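Local coordinates for protein lasso peptide isopeptidase AtxE2 (Asticcacaulis excentricus, PDB 5TXE) that hydrolyses the isopeptide bond of the lasso peptides astexin-2 and astexin-3, recognising their threaded shape and turning them into linear peptides, at residues S62-V74 / N84-A96. The protein carries 1 engineered substitution. Residues are numbered along the deposited sequence; the frame is centred on the assembly and turned at random.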
ATOM      1  N   SER A  62      -3.846   6.564 -18.078  1.00 30.00           N
ATOM      2  CA  SER A  62      -3.917   7.806 -18.752  1.00 33.27           C
ATOM      3  C   SER A  62      -4.758   7.710 -20.005  1.00 34.63           C
ATOM      4  O   SER A  62      -4.571   6.811 -20.817  1.00 38.14           O
ATOM      5  CB  SER A  62      -2.516   8.149 -19.137  1.00 36.03           C
ATOM      6  OG  SER A  62      -2.445   9.431 -19.738  1.00 47.40           O
ATOM      7  N   LEU A  63      -5.703   8.616 -20.174  1.00 37.73           N
ATOM      8  CA  LEU A  63      -6.544   8.640 -21.400  1.00 36.51           C
ATOM      9  C   LEU A  63      -5.861   9.411 -22.476  1.00 32.78           C
ATOM     10  O   LEU A  63      -5.208  10.422 -22.212  1.00 34.41           O
ATOM     11  CB  LEU A  63      -7.863   9.316 -21.164  1.00 38.21           C
ATOM     12  CG  LEU A  63      -8.752   8.565 -20.203  1.00 41.87           C
ATOM     13  CD1 LEU A  63     -10.025   9.359 -19.960  1.00 41.08           C
ATOM     14  CD2 LEU A  63      -9.119   7.213 -20.758  1.00 46.81           C
ATOM     15  N   SER A  64      -6.012   8.945 -23.701  1.00 33.27           N
ATOM     16  CA  SER A  64      -5.508   9.722 -24.836  1.00 36.71           C
ATOM     17  C   SER A  64      -6.186  11.134 -24.885  1.00 32.08           C
ATOM     18  O   SER A  64      -7.289  11.308 -24.343  1.00 35.22           O
ATOM     19  CB  SER A  64      -5.750   8.947 -26.134  1.00 37.16           C
ATOM     20  OG  SER A  64      -7.131   8.766 -26.403  1.00 38.89           O
ATOM     21  N   PRO A  65      -5.532  12.123 -25.493  1.00 31.65           N
ATOM     22  CA  PRO A  65      -6.121  13.460 -25.725  1.00 38.94           C
ATOM     23  C   PRO A  65      -7.540  13.438 -26.277  1.00 39.00           C
ATOM     24  O   PRO A  65      -8.384  14.091 -25.705  1.00 43.11           O
ATOM     25  CB  PRO A  65      -5.150  14.100 -26.702  1.00 35.27           C
ATOM     26  CG  PRO A  65      -3.859  13.501 -26.225  1.00 35.01           C
ATOM     27  CD  PRO A  65      -4.212  12.050 -26.124  1.00 34.23           C
ATOM     28  N   ASP A  66      -7.846  12.593 -27.255  1.00 45.63           N
ATOM     29  CA  ASP A  66      -9.235  12.510 -27.757  1.00 50.17           C
ATOM     30  C   ASP A  66     -10.136  11.624 -26.916  1.00 48.08           C
ATOM     31  O   ASP A  66     -11.316  11.427 -27.251  1.00 44.79           O
ATOM     32  CB  ASP A  66      -9.285  12.057 -29.234  1.00 55.25           C
ATOM     33  CG  ASP A  66      -8.831  10.591 -29.454  1.00 61.46           C
ATOM     34  OD1 ASP A  66      -8.535   9.854 -28.479  1.00 60.49           O
ATOM     35  OD2 ASP A  66      -8.764  10.183 -30.639  1.00 61.25           O
ATOM     36  N   GLY A  67      -9.604  11.030 -25.853  1.00 43.05           N
ATOM     37  CA  GLY A  67     -10.428  10.159 -24.986  1.00 41.01           C
ATOM     38  C   GLY A  67     -10.746   8.754 -25.472  1.00 37.42           C
ATOM     39  O   GLY A  67     -11.439   8.004 -24.787  1.00 42.30           O
ATOM     40  N   ARG A  68     -10.273   8.380 -26.650  1.00 42.06           N
ATOM     41  CA  ARG A  68     -10.680   7.100 -27.228  1.00 46.20           C
ATOM     42  C   ARG A  68      -9.849   5.899 -26.783  1.00 41.95           C
ATOM     43  O   ARG A  68     -10.260   4.776 -27.001  1.00 38.36           O
ATOM     44  CB  ARG A  68     -10.757   7.210 -28.764  1.00 57.62           C
ATOM     45  CG  ARG A  68     -12.028   8.000 -29.203  1.00 65.10           C
ATOM     46  CD  ARG A  68     -12.323   8.132 -30.712  1.00 74.38           C
ATOM     47  NE  ARG A  68     -11.052   8.231 -31.434  1.00 84.38           N
ATOM     48  CZ  ARG A  68     -10.657   7.425 -32.419  1.00 87.61           C
ATOM     49  NH1 ARG A  68     -11.457   6.470 -32.890  1.00 88.80           N
ATOM     50  NH2 ARG A  68      -9.451   7.591 -32.954  1.00 81.38           N
ATOM     51  N   TYR A  69      -8.685   6.145 -26.174  1.00 39.19           N
ATOM     52  CA  TYR A  69      -7.801   5.068 -25.723  1.00 41.84           C
ATOM     53  C   TYR A  69      -7.365   5.287 -24.277  1.00 37.88           C
ATOM     54  O   TYR A  69      -7.301   6.419 -23.800  1.00 36.41           O
ATOM     55  CB  TYR A  69      -6.581   4.936 -26.660  1.00 42.31           C
ATOM     56  CG  TYR A  69      -6.994   4.519 -28.033  1.00 49.61           C
ATOM     57  CD1 TYR A  69      -7.179   3.177 -28.340  1.00 50.54           C
ATOM     58  CD2 TYR A  69      -7.261   5.480 -29.039  1.00 55.85           C
ATOM     59  CE1 TYR A  69      -7.594   2.789 -29.610  1.00 54.71           C
ATOM     60  CE2 TYR A  69      -7.687   5.094 -30.309  1.00 55.68           C
ATOM     61  CZ  TYR A  69      -7.864   3.749 -30.579  1.00 57.18           C
ATOM     62  OH  TYR A  69      -8.283   3.344 -31.832  1.00 63.75           O
ATOM     63  N   VAL A  70      -7.116   4.193 -23.572  1.00 35.19           N
ATOM     64  CA  VAL A  70      -6.537   4.267 -22.241  1.00 32.60           C
ATOM     65  C   VAL A  70      -5.238   3.465 -22.235  1.00 33.27           C
ATOM     66  O   VAL A  70      -5.181   2.361 -22.756  1.00 34.34           O
ATOM     67  CB  VAL A  70      -7.498   3.771 -21.158  1.00 30.01           C
ATOM     68  CG1 VAL A  70      -7.943   2.345 -21.369  1.00 31.30           C
ATOM     69  CG2 VAL A  70      -6.869   3.946 -19.780  1.00 33.65           C
ATOM     70  N   ALA A  71      -4.201   4.051 -21.660  1.00 30.87           N
ATOM     71  CA  ALA A  71      -2.895   3.427 -21.539  1.00 32.22           C
ATOM     72  C   ALA A  71      -2.569   3.202 -20.052  1.00 34.33           C
ATOM     73  O   ALA A  71      -2.878   4.044 -19.189  1.00 30.81           O
ATOM     74  CB  ALA A  71      -1.837   4.321 -22.169  1.00 29.21           C
ATOM     75  N   PHE A  72      -1.945   2.064 -19.771  1.00 33.92           N
ATOM     76  CA  PHE A  72      -1.659   1.648 -18.410  1.00 33.29           C
ATOM     77  C   PHE A  72      -0.669   0.487 -18.442  1.00 35.17           C
ATOM     78  O   PHE A  72      -0.569  -0.195 -19.459  1.00 31.26           O
ATOM     79  CB  PHE A  72      -2.944   1.190 -17.721  1.00 32.93           C
ATOM     80  CG  PHE A  72      -3.695   0.108 -18.466  1.00 33.69           C
ATOM     81  CD1 PHE A  72      -4.459   0.413 -19.553  1.00 34.52           C
ATOM     82  CD2 PHE A  72      -3.608  -1.212 -18.082  1.00 30.96           C
ATOM     83  CE1 PHE A  72      -5.159  -0.581 -20.229  1.00 34.58           C
ATOM     84  CE2 PHE A  72      -4.267  -2.210 -18.760  1.00 33.63           C
ATOM     85  CZ  PHE A  72      -5.059  -1.896 -19.840  1.00 34.30           C
ATOM     86  N   GLN A  73       0.034   0.266 -17.322  1.00 30.70           N
ATOM     87  CA  GLN A  73       0.990  -0.830 -17.139  1.00 28.06           C
ATOM     88  C   GLN A  73       0.429  -1.975 -16.376  1.00 27.86           C
ATOM     89  O   GLN A  73      -0.246  -1.795 -15.357  1.00 29.69           O
ATOM     90  CB  GLN A  73       2.236  -0.341 -16.436  1.00 28.20           C
ATOM     91  CG  GLN A  73       3.346  -1.363 -16.379  1.00 29.83           C
ATOM     92  CD  GLN A  73       4.388  -0.937 -15.359  1.00 30.25           C
ATOM     93  OE1 GLN A  73       5.573  -0.612 -15.695  1.00 27.90           O
ATOM     94  NE2 GLN A  73       3.938  -0.863 -14.086  1.00 26.59           N
ATOM     95  N   VAL A  74       0.686  -3.174 -16.899  1.00 30.08           N
ATOM     96  CA  VAL A  74       0.299  -4.443 -16.256  1.00 28.71           C
ATOM     97  C   VAL A  74       1.545  -5.150 -15.778  1.00 27.70           C
ATOM     98  O   VAL A  74       2.558  -5.148 -16.454  1.00 27.36           O
ATOM     99  CB  VAL A  74      -0.492  -5.404 -17.191  1.00 30.36           C
ATOM    100  CG1 VAL A  74      -0.796  -6.700 -16.467  1.00 28.43           C
ATOM    101  CG2 VAL A  74      -1.845  -4.798 -17.583  1.00 33.55           C
ATOM    102  N   ASN A  84       9.085 -10.345 -12.108  1.00 24.50           N
ATOM    103  CA  ASN A  84       7.937  -9.663 -12.650  1.00 27.40           C
ATOM    104  C   ASN A  84       8.123  -9.357 -14.117  1.00 28.34           C
ATOM    105  O   ASN A  84       9.215  -9.034 -14.566  1.00 29.99           O
ATOM    106  CB  ASN A  84       7.720  -8.363 -11.899  1.00 26.63           C
ATOM    107  CG  ASN A  84       7.087  -8.600 -10.525  1.00 27.95           C
ATOM    108  OD1 ASN A  84       5.897  -8.851 -10.428  1.00 36.18           O
ATOM    109  ND2 ASN A  84       7.887  -8.559  -9.489  1.00 27.77           N
ATOM    110  N   VAL A  85       7.046  -9.501 -14.856  1.00 29.37           N
ATOM    111  CA  VAL A  85       6.995  -9.124 -16.253  1.00 32.26           C
ATOM    112  C   VAL A  85       6.057  -7.911 -16.390  1.00 27.72           C
ATOM    113  O   VAL A  85       4.910  -7.985 -15.959  1.00 24.23           O
ATOM    114  CB  VAL A  85       6.403 -10.278 -17.097  1.00 32.19           C
ATOM    115  CG1 VAL A  85       6.350  -9.875 -18.567  1.00 32.75           C
ATOM    116  CG2 VAL A  85       7.297 -11.507 -16.931  1.00 38.54           C
ATOM    117  N   PHE A  86       6.578  -6.828 -16.930  1.00 27.36           N
ATOM    118  CA  PHE A  86       5.792  -5.620 -17.128  1.00 29.83           C
ATOM    119  C   PHE A  86       5.408  -5.424 -18.602  1.00 31.55           C
ATOM    120  O   PHE A  86       6.193  -5.698 -19.477  1.00 30.36           O
ATOM    121  CB  PHE A  86       6.571  -4.405 -16.646  1.00 27.47           C
ATOM    122  CG  PHE A  86       6.831  -4.404 -15.177  1.00 30.86           C
ATOM    123  CD1 PHE A  86       5.880  -3.899 -14.315  1.00 28.65           C
ATOM    124  CD2 PHE A  86       7.999  -4.917 -14.660  1.00 32.93           C
ATOM    125  CE1 PHE A  86       6.088  -3.881 -12.961  1.00 32.08           C
ATOM    126  CE2 PHE A  86       8.216  -4.896 -13.300  1.00 34.20           C
ATOM    127  CZ  PHE A  86       7.252  -4.382 -12.458  1.00 33.37           C
ATOM    128  N   ARG A  87       4.196  -4.920 -18.843  1.00 34.12           N
ATOM    129  CA  ARG A  87       3.695  -4.612 -20.215  1.00 33.96           C
ATOM    130  C   ARG A  87       3.023  -3.237 -20.164  1.00 33.10           C
ATOM    131  O   ARG A  87       2.232  -2.974 -19.241  1.00 28.57           O
ATOM    132  CB  ARG A  87       2.573  -5.542 -20.696  1.00 31.88           C
ATOM    133  CG  ARG A  87       2.658  -6.979 -20.402  1.00 37.85           C
ATOM    134  CD  ARG A  87       1.519  -7.738 -21.038  1.00 38.51           C
ATOM    135  NE  ARG A  87       0.512  -8.223 -20.099  1.00 37.74           N
ATOM    136  CZ  ARG A  87      -0.787  -8.078 -20.286  1.00 43.41           C
ATOM    137  NH1 ARG A  87      -1.265  -7.409 -21.347  1.00 53.58           N
ATOM    138  NH2 ARG A  87      -1.637  -8.589 -19.421  1.00 45.49           N
ATOM    139  N   MET A  88       3.334  -2.384 -21.130  1.00 28.13           N
ATOM    140  CA  MET A  88       2.572  -1.163 -21.334  1.00 30.98           C
ATOM    141  C   MET A  88       1.436  -1.477 -22.337  1.00 29.79           C
ATOM    142  O   MET A  88       1.673  -1.960 -23.461  1.00 37.41           O
ATOM    143  CB  MET A  88       3.507  -0.071 -21.820  1.00 29.43           C
ATOM    144  CG  MET A  88       2.894   1.320 -21.936  1.00 32.31           C
ATOM    145  SD  MET A  88       2.052   1.968 -20.442  1.00 35.58           S
ATOM    146  CE  MET A  88       3.538   2.230 -19.491  1.00 34.15           C
ATOM    147  N   VAL A  89       0.206  -1.260 -21.901  1.00 28.50           N
ATOM    148  CA  VAL A  89      -0.991  -1.652 -22.623  1.00 29.35           C
ATOM    149  C   VAL A  89      -1.867  -0.457 -23.090  1.00 34.88           C
ATOM    150  O   VAL A  89      -1.971   0.539 -22.392  1.00 34.27           O
ATOM    151  CB  VAL A  89      -1.847  -2.542 -21.782  1.00 29.92           C
ATOM    152  CG1 VAL A  89      -2.977  -3.145 -22.620  1.00 29.24           C
ATOM    153  CG2 VAL A  89      -0.989  -3.685 -21.236  1.00 33.52           C
ATOM    154  N   VAL A  90      -2.420  -0.544 -24.298  1.00 32.90           N
ATOM    155  CA  VAL A  90      -3.326   0.466 -24.830  1.00 34.01           C
ATOM    156  C   VAL A  90      -4.618  -0.251 -25.184  1.00 34.45           C
ATOM    157  O   VAL A  90      -4.597  -1.303 -25.755  1.00 33.57           O
ATOM    158  CB  VAL A  90      -2.745   1.138 -26.053  1.00 36.33           C
ATOM    159  CG1 VAL A  90      -3.787   2.026 -26.706  1.00 40.10           C
ATOM    160  CG2 VAL A  90      -1.541   1.981 -25.667  1.00 36.56           C
ATOM    161  N   LYS A  91      -5.738   0.294 -24.759  1.00 36.30           N
ATOM    162  CA  LYS A  91      -7.049  -0.337 -24.946  1.00 37.72           C
ATOM    163  C   LYS A  91      -8.074   0.743 -25.358  1.00 37.35           C
ATOM    164  O   LYS A  91      -8.141   1.810 -24.733  1.00 42.12           O
ATOM    165  CB  LYS A  91      -7.477  -0.967 -23.646  1.00 39.89           C
ATOM    166  CG  LYS A  91      -8.924  -1.392 -23.589  1.00 40.81           C
ATOM    167  CD  LYS A  91      -9.190  -2.565 -24.500  1.00 40.37           C
ATOM    168  CE  LYS A  91     -10.519  -3.194 -24.098  1.00 41.70           C
ATOM    169  NZ  LYS A  91     -10.819  -4.394 -24.883  1.00 45.51           N
ATOM    170  N   ALA A  92      -8.844   0.484 -26.404  1.00 36.25           N
ATOM    171  CA  ALA A  92      -9.874   1.460 -26.853  1.00 39.25           C
ATOM    172  C   ALA A  92     -10.941   1.543 -25.798  1.00 36.71           C
ATOM    173  O   ALA A  92     -11.409   0.511 -25.300  1.00 37.69           O
ATOM    174  CB  ALA A  92     -10.488   1.039 -28.175  1.00 41.32           C
ATOM    175  N   THR A  93     -11.321   2.760 -25.439  1.00 37.26           N
ATOM    176  CA  THR A  93     -12.311   2.926 -24.401  1.00 42.11           C
ATOM    177  C   THR A  93     -13.707   2.501 -24.834  1.00 44.51           C
ATOM    178  O   THR A  93     -14.537   2.268 -23.981  1.00 42.49           O
ATOM    179  CB  THR A  93     -12.337   4.341 -23.871  1.00 44.80           C
ATOM    180  OG1 THR A  93     -12.555   5.238 -24.961  1.00 47.69           O
ATOM    181  CG2 THR A  93     -11.017   4.666 -23.266  1.00 40.58           C
ATOM    182  N   ASP A  94     -13.962   2.298 -26.117  1.00 46.06           N
ATOM    183  CA  ASP A  94     -15.306   1.795 -26.541  1.00 50.51           C
ATOM    184  C   ASP A  94     -15.524   0.303 -26.361  1.00 51.70           C
ATOM    185  O   ASP A  94     -16.604  -0.196 -26.597  1.00 45.78           O
ATOM    186  CB  ASP A  94     -15.633   2.205 -28.000  1.00 52.82           C
ATOM    187  CG  ASP A  94     -14.758   1.514 -29.046  1.00 60.73           C
ATOM    188  OD1 ASP A  94     -14.110   0.477 -28.775  1.00 67.08           O
ATOM    189  OD2 ASP A  94     -14.712   2.037 -30.179  1.00 65.73           O
ATOM    190  N   GLY A  95     -14.489  -0.438 -25.986  1.00 53.98           N
ATOM    191  CA  GLY A  95     -14.679  -1.853 -25.721  1.00 47.34           C
ATOM    192  C   GLY A  95     -14.685  -2.761 -26.923  1.00 53.03           C
ATOM    193  O   GLY A  95     -14.770  -3.963 -26.764  1.00 56.25           O
ATOM    194  N   ALA A  96     -14.558  -2.220 -28.129  1.00 54.79           N
ATOM    195  CA  ALA A  96     -14.788  -3.013 -29.350  1.00 55.51           C
ATOM    196  C   ALA A  96     -13.561  -3.781 -29.862  1.00 57.93           C
ATOM    197  O   ALA A  96     -13.709  -4.737 -30.621  1.00 59.66           O
ATOM    198  CB  ALA A  96     -15.324  -2.107 -30.447  1.00 57.82           C
TER
HETATM  199  O   HOH W   1     -12.613   3.986 -27.923  1.00 45.48           O
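Leu63 CD2 rests on Thr93 CG2 at 4.0 Å, where the antiparallel beta hairpin of strands 69-78 and 83-92 ends. This hairpin belongs to a beta-propeller blade; strands 61-63 and 100-104 flank it. Gly67 O, in the turn after Leu63, accepts from Thr93 OG1 at 3.0 Å, in the carbonyl plane on a lone pair. Arg68 O takes Thr93 N from above its carbonyl plane and also binds a water that accepts from Asp94 N. Tyr69 lays CE1 3.7 Å from Ala92 CB. Val70, Phe72 and Val74 form hydrogen-bonded pairs with Lys91, Val89 and Arg87. Phe72 CG sits between its backbone N and carbonyl carbon (chi1 55°), which brings the ring over Val89. Val89 CB makes a CH-pi contact 4.0 Å from the centroid of the Phe72 ring. Gln73 reaches out in an extended chain, and its CD lies 3.5 Å from Phe86 CD1, amide and ring planes 41° apart. With an alanine in its place, that flank of the Phe86 ring would probably be left without its amide neighbour. Arg87 NH1 forms a salt bridge with Asp101, and NH2 a hydrogen bond with Tyr388 OH. Val74 lies side by side with Arg87, its CB over one face of the guanidinium and its CG1 3.6 Å from Arg87 NH2.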